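Local coordinates for protein aminotransferase, class I and II (Erwinia tasmaniensis, PDB 5Z0Q) that binds pyridoxal-5'-phosphate and belongs to the class I and II aminotransferase family, sharing the fold of that group of enzymes, at residues A[83-88]-A[216-221]; A[114-119]-A[165-170]; A[339-344]-A[361-366]. One frame throughout, in Å; residues are numbered along the deposited sequence.

Contact 1: A[83-88]-A[216-221]; sequences SRFGWK and VQHIPF
The aromatic part of this contact pairs Phe85 with His218. The edge of the imidazole is directed at the face of the phenyl ring, in an offset edge-to-face (T-shaped) arrangement. The centroids lie 4.9 Å apart and the planes stand at 84°. His218 ND1 comes nearest, 3.3 Å from Phe85 CD1. On the opposite face of the same phenyl ring sits Arg84 CB, over the ring centre, so Phe85 is held between its own neighbour in sequence and the histidine. Phe85 CG lies beside its backbone N and anti to the carbonyl carbon (chi1 -48°), which turns the ring toward His218.

The apolar part centres on Pro220. It packs against Phe85 CB and the Trp87 indole, and its CG touches both. Pro220 CD lies 3.7 Å from Phe85 CB. Pro220 CB rests over one face of the indole, toward the rim, 3.7 Å from Trp87 CE3. Trp87 also touches Thr234 of strand 232-236, so the indole ties this packing to the sheet.

The polar part lies at the exposed end and belongs mainly to Gln217. Its extended side chain runs alongside the backbone of Arg84 and Phe85, with Gln217 CD 3.6 Å from Arg84 O. Gln217 NE2 donates to His218 O at 2.9 Å, meeting that oxygen from above the carbonyl plane. This bond turns the amide toward its own segment and probably limits its rotation.

Both segments are loops. One follows helix 71-83, and the other comes after strand 200-204, which ends at the pocket residue Asp204. The arrangement is a packing of two loops through aromatic rings and a proline, in the pyridoxal-5'-phosphate-binding part of an aminotransferase fold.

Contact 2: A[114-119]-A[165-170]; sequences AHQSTV and NEKLLL
Ser117 and Asn165 start the pairing of two neighbouring parallel strands, 117-119 and 166-170. Ser117 N donates to Asn165 O at 3.0 Å, from well above the carbonyl plane. The CA-H of Gln116 also approaches that oxygen. Ser117 O in turn accepts from Lys167 N at 3.0 Å. Further along, Val119 N gives a 3.0 Å bond to Leu168 O, in the carbonyl plane. Val119 O then takes Leu170 N at 2.7 Å in a nearly straight bond (N-H...O 176°).

Ser117 pairs with Glu166, but Thr118 pairs with Leu168. The register slips by one residue, a beta bulge with Lys167 as the extra residue. The strands belong to the central, largely parallel sheet of the large domain of the aminotransferase fold, and strand 166-172 runs on to the pocket residue Cys172. Backbone groups turned away from this pair are used by the flanking strands and by the residue before one of them: Thr118 bonds to Gln138 and Leu140, and Leu169 to Leu200 and Cys202.

Several side-chain polar groups find partners outside the two segments. Ser117 OG gives a weak bond to Glu166 OE1 at 3.2 Å. The stronger grip on that carboxylate is at OE2, which accepts from Gly164 N and Ser163 N. Glu166 CG, beside the backbone N (chi1 -66°), lies 3.5 Å from Val119 CG2; the bend at chi2 turns the carboxylate. Thr118 OG1 is bonded to His139 ND1, on the face shared with Leu168. Gln116 lies across the aliphatic part of Lys167, with Gln116 OE1 3.3 Å from Lys167 CG. The same OE1 accepts from Glu113 N, while Lys167 NZ has a weak bond to Phe111 O. On the face carrying Val119, Leu169 CD1 crosses against Val119 CB and the valine carbonyl oxygen.

Contact 3: A[339-344]-A[361-366]; sequences DPALFF and RFVRFN
Val363 is the bump that fills the hollow in this contact. Its CG1 presses against the first turn of helix 340-344, 3.8 Å from Ala341 CA and 4.1 Å from Ala341 CB. Pro340 CB borders the same hollow, 4.3 Å from Val363 CG1. The small alanine side chain lets the valine come close to the helix backbone. With chi1 at -72°, Val363 CG1 lies beside its backbone N and is sent to the Pro340 end of the groove. Val363 CG2 faces Phe344 instead, where Phe344 CE2 is a looser 4.5 Å away.

The helix lies against one face of the mixed sheet in the small domain of the aminotransferase fold. It leads into strand 349-353, which is the antiparallel neighbour of strand 362-364. Ala341 and Phe344 also touch strand 349-353, so the helix covers both strands. Phe362 points to the other face of the sheet, where its ring stacks on Trp329.

Pro340 packs against Arg361. Its CG lies 4.1 Å from Arg361 O. The CD edge of its ring sits over one face of the Arg361 guanidinium, toward the rim. The arginine starts out away from the helix but curls back along the proline, and Arg361 NH1 bonds to Val337 O.

Asp339 holds the start of the helix in shape. It is the N-cap residue, and its OD1 accepts from Leu342 N at 3.2 Å, from above the carboxylate plane.

Contact 2 is nested within the chain loop closed by contact 1, and contact 3 follows both in sequence. None of the three touches another. The nearest atoms of contacts 1 and 2 are about 6 Å apart, though their centres are 27 Å apart. Contact 3 lies across the chain's centre from contact 1, with centres 34 Å apart. Contacts 1 and 2 both come near a bound pyridoxal-5'-phosphate: the side chain of His218 is about 11 Å from one, that of Leu170 about 10 Å. Contact 3 belongs to the other sheet, but Arg364 in its strand makes a weak hydrogen bond to the pocket residue Asn176.

Contact 1: A[83-88]-A[216-221]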
# COMPACT_ATOMS: atom_id res chain seq x y z
N SER A 83 -3.71 -27.92 5.15
CA SER A 83 -2.81 -29.05 4.99
C SER A 83 -1.60 -28.96 5.91
O SER A 83 -1.14 -29.98 6.44
CB SER A 83 -2.35 -29.15 3.53
OG SER A 83 -1.65 -27.98 3.14
N ARG A 84 -1.07 -27.76 6.13
CA ARG A 84 0.15 -27.60 6.91
C ARG A 84 -0.11 -27.29 8.38
O ARG A 84 0.75 -27.58 9.22
CB ARG A 84 1.02 -26.50 6.31
CG ARG A 84 1.55 -26.84 4.93
CD ARG A 84 2.78 -26.03 4.59
NE ARG A 84 3.62 -26.74 3.62
CZ ARG A 84 4.55 -27.62 3.96
NH1 ARG A 84 4.77 -27.90 5.24
NH2 ARG A 84 5.27 -28.23 3.02
N PHE A 85 -1.27 -26.72 8.72
CA PHE A 85 -1.55 -26.34 10.09
C PHE A 85 -2.86 -26.90 10.63
O PHE A 85 -3.21 -26.61 11.78
CB PHE A 85 -1.55 -24.81 10.23
CG PHE A 85 -0.36 -24.14 9.60
CD1 PHE A 85 0.90 -24.26 10.17
CD2 PHE A 85 -0.50 -23.40 8.44
CE1 PHE A 85 2.00 -23.66 9.59
CE2 PHE A 85 0.59 -22.79 7.86
CZ PHE A 85 1.84 -22.92 8.43
N GLY A 86 -3.58 -27.69 9.84
CA GLY A 86 -4.84 -28.26 10.29
C GLY A 86 -5.86 -27.20 10.65
O GLY A 86 -6.36 -27.17 11.78
N TRP A 87 -6.16 -26.31 9.71
CA TRP A 87 -7.05 -25.18 9.97
C TRP A 87 -7.81 -24.88 8.68
O TRP A 87 -7.23 -24.32 7.74
CB TRP A 87 -6.26 -23.97 10.44
CG TRP A 87 -7.11 -22.83 10.91
CD1 TRP A 87 -8.36 -22.91 11.47
CD2 TRP A 87 -6.79 -21.44 10.85
NE1 TRP A 87 -8.82 -21.65 11.77
CE2 TRP A 87 -7.88 -20.73 11.39
CE3 TRP A 87 -5.68 -20.72 10.39
CZ2 TRP A 87 -7.90 -19.34 11.49
CZ3 TRP A 87 -5.70 -19.34 10.48
CH2 TRP A 87 -6.80 -18.66 11.03
N LYS A 88 -9.09 -25.24 8.64
CA LYS A 88 -9.91 -24.97 7.46
C LYS A 88 -10.40 -23.53 7.50
O LYS A 88 -10.92 -23.06 8.53
CB LYS A 88 -11.08 -25.95 7.38
CG LYS A 88 -11.97 -26.00 8.61
CD LYS A 88 -13.02 -27.09 8.47
CE LYS A 88 -14.07 -27.00 9.57
NZ LYS A 88 -14.86 -25.74 9.47
N VAL A 216 7.60 -30.61 15.71
CA VAL A 216 6.82 -29.51 16.25
C VAL A 216 6.18 -28.76 15.09
O VAL A 216 6.87 -28.28 14.19
CB VAL A 216 7.68 -28.56 17.10
CG1 VAL A 216 6.81 -27.46 17.72
CG2 VAL A 216 8.41 -29.33 18.18
N GLN A 217 4.85 -28.63 15.13
CA GLN A 217 4.08 -27.95 14.11
C GLN A 217 3.60 -26.60 14.62
O GLN A 217 3.17 -26.49 15.78
CB GLN A 217 2.88 -28.79 13.67
CG GLN A 217 1.99 -28.10 12.65
CD GLN A 217 0.56 -28.59 12.70
OE1 GLN A 217 0.24 -29.67 12.21
NE2 GLN A 217 -0.31 -27.78 13.30
N HIS A 218 3.67 -25.58 13.77
CA HIS A 218 3.08 -24.30 14.11
C HIS A 218 1.57 -24.44 14.26
O HIS A 218 0.90 -25.10 13.45
CB HIS A 218 3.40 -23.26 13.04
CG HIS A 218 2.54 -22.03 13.12
ND1 HIS A 218 1.43 -21.84 12.32
CD2 HIS A 218 2.63 -20.93 13.90
CE1 HIS A 218 0.88 -20.68 12.61
NE2 HIS A 218 1.59 -20.11 13.57
N ILE A 219 1.02 -23.82 15.30
CA ILE A 219 -0.41 -23.93 15.59
C ILE A 219 -1.03 -22.54 15.52
O ILE A 219 -0.69 -21.67 16.33
CB ILE A 219 -0.65 -24.57 16.96
CG1 ILE A 219 -0.15 -26.02 16.96
CG2 ILE A 219 -2.12 -24.52 17.32
CD1 ILE A 219 -0.32 -26.73 18.28
N PRO A 220 -1.93 -22.28 14.57
CA PRO A 220 -2.64 -20.99 14.57
C PRO A 220 -3.48 -20.83 15.83
O PRO A 220 -4.08 -21.78 16.32
CB PRO A 220 -3.51 -21.07 13.31
CG PRO A 220 -2.86 -22.11 12.45
CD PRO A 220 -2.28 -23.11 13.41
N PHE A 221 -3.51 -19.59 16.34
CA PHE A 221 -4.26 -19.32 17.56
C PHE A 221 -5.75 -19.60 17.36
O PHE A 221 -6.40 -20.20 18.23
CB PHE A 221 -4.04 -17.88 18.00
CG PHE A 221 -4.74 -17.52 19.29
CD1 PHE A 221 -4.14 -17.77 20.51
CD2 PHE A 221 -5.99 -16.93 19.27
CE1 PHE A 221 -4.78 -17.44 21.69
CE2 PHE A 221 -6.64 -16.60 20.45
CZ PHE A 221 -6.03 -16.86 21.66

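Contact 2: A[114-119]-A[165-170]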
# COMPACT_ATOMS: atom_id res chain seq x y z
N ALA A 114 -10.39 4.80 23.19
CA ALA A 114 -9.43 5.69 23.82
C ALA A 114 -9.13 5.27 25.26
O ALA A 114 -7.97 5.34 25.70
CB ALA A 114 -9.95 7.13 23.79
N HIS A 115 -10.14 4.82 26.00
CA HIS A 115 -9.95 4.44 27.39
C HIS A 115 -9.42 3.02 27.55
O HIS A 115 -9.09 2.62 28.67
CB HIS A 115 -11.27 4.57 28.15
CG HIS A 115 -12.35 3.66 27.66
ND1 HIS A 115 -13.00 3.86 26.46
CD2 HIS A 115 -12.89 2.54 28.19
CE1 HIS A 115 -13.90 2.91 26.28
NE2 HIS A 115 -13.85 2.09 27.32
N GLN A 116 -9.32 2.26 26.47
CA GLN A 116 -8.89 0.87 26.53
C GLN A 116 -7.43 0.73 26.12
O GLN A 116 -6.88 1.56 25.39
CB GLN A 116 -9.78 -0.01 25.64
CG GLN A 116 -11.22 -0.10 26.12
CD GLN A 116 -12.11 -0.88 25.18
OE1 GLN A 116 -11.91 -0.87 23.96
NE2 GLN A 116 -13.09 -1.58 25.74
N SER A 117 -6.81 -0.34 26.60
CA SER A 117 -5.38 -0.57 26.42
C SER A 117 -5.14 -1.88 25.68
O SER A 117 -6.05 -2.68 25.45
CB SER A 117 -4.66 -0.60 27.77
OG SER A 117 -5.07 -1.70 28.56
N THR A 118 -3.88 -2.08 25.29
CA THR A 118 -3.43 -3.30 24.64
C THR A 118 -2.42 -4.02 25.52
O THR A 118 -1.77 -3.42 26.38
CB THR A 118 -2.80 -3.00 23.27
OG1 THR A 118 -1.63 -2.19 23.44
CG2 THR A 118 -3.78 -2.26 22.37
N VAL A 119 -2.29 -5.33 25.30
CA VAL A 119 -1.36 -6.17 26.03
C VAL A 119 -0.52 -6.95 25.03
O VAL A 119 -1.04 -7.49 24.05
CB VAL A 119 -2.08 -7.14 26.99
CG1 VAL A 119 -1.07 -7.85 27.88
CG2 VAL A 119 -3.11 -6.41 27.82
N ASN A 165 -8.94 -1.96 31.92
CA ASN A 165 -9.07 -1.27 30.64
C ASN A 165 -8.58 -2.09 29.46
O ASN A 165 -8.81 -1.69 28.31
CB ASN A 165 -8.30 0.06 30.68
CG ASN A 165 -8.97 1.09 31.56
OD1 ASN A 165 -9.79 0.77 32.41
ND2 ASN A 165 -8.61 2.36 31.36
N GLU A 166 -7.92 -3.22 29.71
CA GLU A 166 -7.33 -4.00 28.62
C GLU A 166 -8.42 -4.55 27.71
O GLU A 166 -9.51 -4.91 28.17
CB GLU A 166 -6.49 -5.14 29.20
CG GLU A 166 -5.24 -4.68 29.96
CD GLU A 166 -5.56 -4.04 31.30
OE1 GLU A 166 -5.14 -2.88 31.52
OE2 GLU A 166 -6.23 -4.68 32.13
N LYS A 167 -8.12 -4.61 26.41
CA LYS A 167 -9.14 -4.97 25.43
C LYS A 167 -8.58 -5.82 24.30
O LYS A 167 -9.26 -6.74 23.82
CB LYS A 167 -9.78 -3.70 24.86
CG LYS A 167 -10.86 -3.95 23.81
CD LYS A 167 -11.98 -4.81 24.35
CE LYS A 167 -13.30 -4.47 23.67
NZ LYS A 167 -13.17 -4.42 22.18
N LEU A 168 -7.36 -5.53 23.85
CA LEU A 168 -6.77 -6.19 22.69
C LEU A 168 -5.45 -6.83 23.09
O LEU A 168 -4.54 -6.14 23.56
CB LEU A 168 -6.57 -5.20 21.55
CG LEU A 168 -5.98 -5.74 20.24
CD1 LEU A 168 -6.82 -6.87 19.69
CD2 LEU A 168 -5.83 -4.62 19.22
N LEU A 169 -5.34 -8.14 22.88
CA LEU A 169 -4.12 -8.89 23.17
C LEU A 169 -3.34 -9.08 21.88
O LEU A 169 -3.85 -9.67 20.92
CB LEU A 169 -4.45 -10.24 23.81
CG LEU A 169 -3.27 -11.19 24.02
CD1 LEU A 169 -2.26 -10.59 25.00
CD2 LEU A 169 -3.74 -12.55 24.49
N LEU A 170 -2.10 -8.60 21.87
CA LEU A 170 -1.23 -8.68 20.69
C LEU A 170 -0.23 -9.81 20.90
O LEU A 170 0.67 -9.71 21.74
CB LEU A 170 -0.52 -7.35 20.46
CG LEU A 170 -1.41 -6.12 20.28
CD1 LEU A 170 -0.56 -4.89 20.03
CD2 LEU A 170 -2.39 -6.33 19.14

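Contact 3: A[339-344]-A[361-366]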
# COMPACT_ATOMS: atom_id res chain seq x y z
N ASP A 339 26.09 0.68 25.33
CA ASP A 339 25.34 0.54 24.08
C ASP A 339 25.87 -0.66 23.30
O ASP A 339 26.77 -0.51 22.46
CB ASP A 339 25.45 1.82 23.25
CG ASP A 339 24.37 1.93 22.20
OD1 ASP A 339 23.91 0.88 21.70
OD2 ASP A 339 23.97 3.07 21.87
N PRO A 340 25.33 -1.86 23.52
CA PRO A 340 25.87 -3.04 22.82
C PRO A 340 25.76 -2.97 21.31
O PRO A 340 26.64 -3.48 20.61
CB PRO A 340 25.03 -4.19 23.39
CG PRO A 340 24.51 -3.69 24.69
CD PRO A 340 24.29 -2.22 24.50
N ALA A 341 24.70 -2.35 20.78
CA ALA A 341 24.55 -2.25 19.33
C ALA A 341 25.60 -1.32 18.74
O ALA A 341 26.25 -1.66 17.73
CB ALA A 341 23.15 -1.77 18.99
N LEU A 342 25.79 -0.14 19.34
CA LEU A 342 26.82 0.77 18.87
C LEU A 342 28.21 0.18 19.05
O LEU A 342 29.13 0.49 18.27
CB LEU A 342 26.71 2.11 19.60
CG LEU A 342 27.76 3.18 19.27
CD1 LEU A 342 27.75 3.52 17.79
CD2 LEU A 342 27.54 4.43 20.11
N PHE A 343 28.39 -0.68 20.05
CA PHE A 343 29.68 -1.34 20.25
C PHE A 343 30.06 -2.19 19.05
O PHE A 343 31.15 -2.04 18.49
CB PHE A 343 29.64 -2.19 21.53
CG PHE A 343 30.77 -3.18 21.63
CD1 PHE A 343 32.03 -2.77 22.01
CD2 PHE A 343 30.55 -4.52 21.36
CE1 PHE A 343 33.07 -3.68 22.10
CE2 PHE A 343 31.59 -5.43 21.45
CZ PHE A 343 32.85 -5.01 21.82
N PHE A 344 29.16 -3.08 18.63
CA PHE A 344 29.45 -3.96 17.51
C PHE A 344 29.57 -3.20 16.19
O PHE A 344 30.22 -3.69 15.27
CB PHE A 344 28.39 -5.05 17.39
CG PHE A 344 28.54 -6.15 18.41
CD1 PHE A 344 29.53 -7.11 18.26
CD2 PHE A 344 27.69 -6.23 19.49
CE1 PHE A 344 29.67 -8.12 19.19
CE2 PHE A 344 27.83 -7.25 20.42
CZ PHE A 344 28.82 -8.19 20.27
N ARG A 361 19.87 -4.32 26.14
CA ARG A 361 21.00 -5.20 26.41
C ARG A 361 21.19 -6.26 25.34
O ARG A 361 22.17 -7.01 25.40
CB ARG A 361 20.84 -5.87 27.78
CG ARG A 361 20.96 -4.91 28.96
CD ARG A 361 22.32 -4.24 28.99
NE ARG A 361 22.22 -2.80 28.77
CZ ARG A 361 23.27 -1.98 28.69
NH1 ARG A 361 24.50 -2.46 28.81
NH2 ARG A 361 23.08 -0.68 28.49
N PHE A 362 20.28 -6.35 24.37
CA PHE A 362 20.32 -7.39 23.35
C PHE A 362 20.59 -6.79 21.98
O PHE A 362 20.43 -5.59 21.75
CB PHE A 362 18.99 -8.16 23.31
CG PHE A 362 18.76 -9.05 24.50
CD1 PHE A 362 18.51 -8.52 25.75
CD2 PHE A 362 18.76 -10.43 24.35
CE1 PHE A 362 18.29 -9.34 26.84
CE2 PHE A 362 18.54 -11.26 25.43
CZ PHE A 362 18.30 -10.71 26.68
N VAL A 363 21.02 -7.66 21.07
CA VAL A 363 21.18 -7.32 19.66
C VAL A 363 20.58 -8.45 18.83
O VAL A 363 20.74 -9.63 19.16
CB VAL A 363 22.66 -7.09 19.28
CG1 VAL A 363 23.17 -5.78 19.87
CG2 VAL A 363 23.52 -8.26 19.74
N ARG A 364 19.87 -8.09 17.76
CA ARG A 364 19.25 -9.08 16.90
C ARG A 364 20.19 -9.42 15.75
O ARG A 364 20.66 -8.53 15.04
CB ARG A 364 17.90 -8.58 16.36
CG ARG A 364 17.00 -9.70 15.86
CD ARG A 364 15.65 -9.19 15.38
NE ARG A 364 15.77 -8.39 14.16
CZ ARG A 364 14.74 -7.98 13.43
NH1 ARG A 364 13.50 -8.29 13.80
NH2 ARG A 364 14.94 -7.26 12.34
N PHE A 365 20.46 -10.71 15.59
CA PHE A 365 21.41 -11.21 14.59
C PHE A 365 20.63 -11.79 13.42
O PHE A 365 19.83 -12.72 13.60
CB PHE A 365 22.33 -12.26 15.21
CG PHE A 365 23.58 -12.52 14.41
CD1 PHE A 365 23.52 -13.15 13.18
CD2 PHE A 365 24.82 -12.16 14.92
CE1 PHE A 365 24.67 -13.39 12.46
CE2 PHE A 365 25.97 -12.41 14.20
CZ PHE A 365 25.90 -13.02 12.96
N ASN A 366 20.88 -11.27 12.22
CA ASN A 366 20.25 -11.76 11.00
C ASN A 366 21.24 -12.70 10.32
O ASN A 366 22.17 -12.25 9.64
CB ASN A 366 19.85 -10.61 10.09
CG ASN A 366 18.98 -11.06 8.92
OD1 ASN A 366 19.00 -12.22 8.52
ND2 ASN A 366 18.21 -10.12 8.37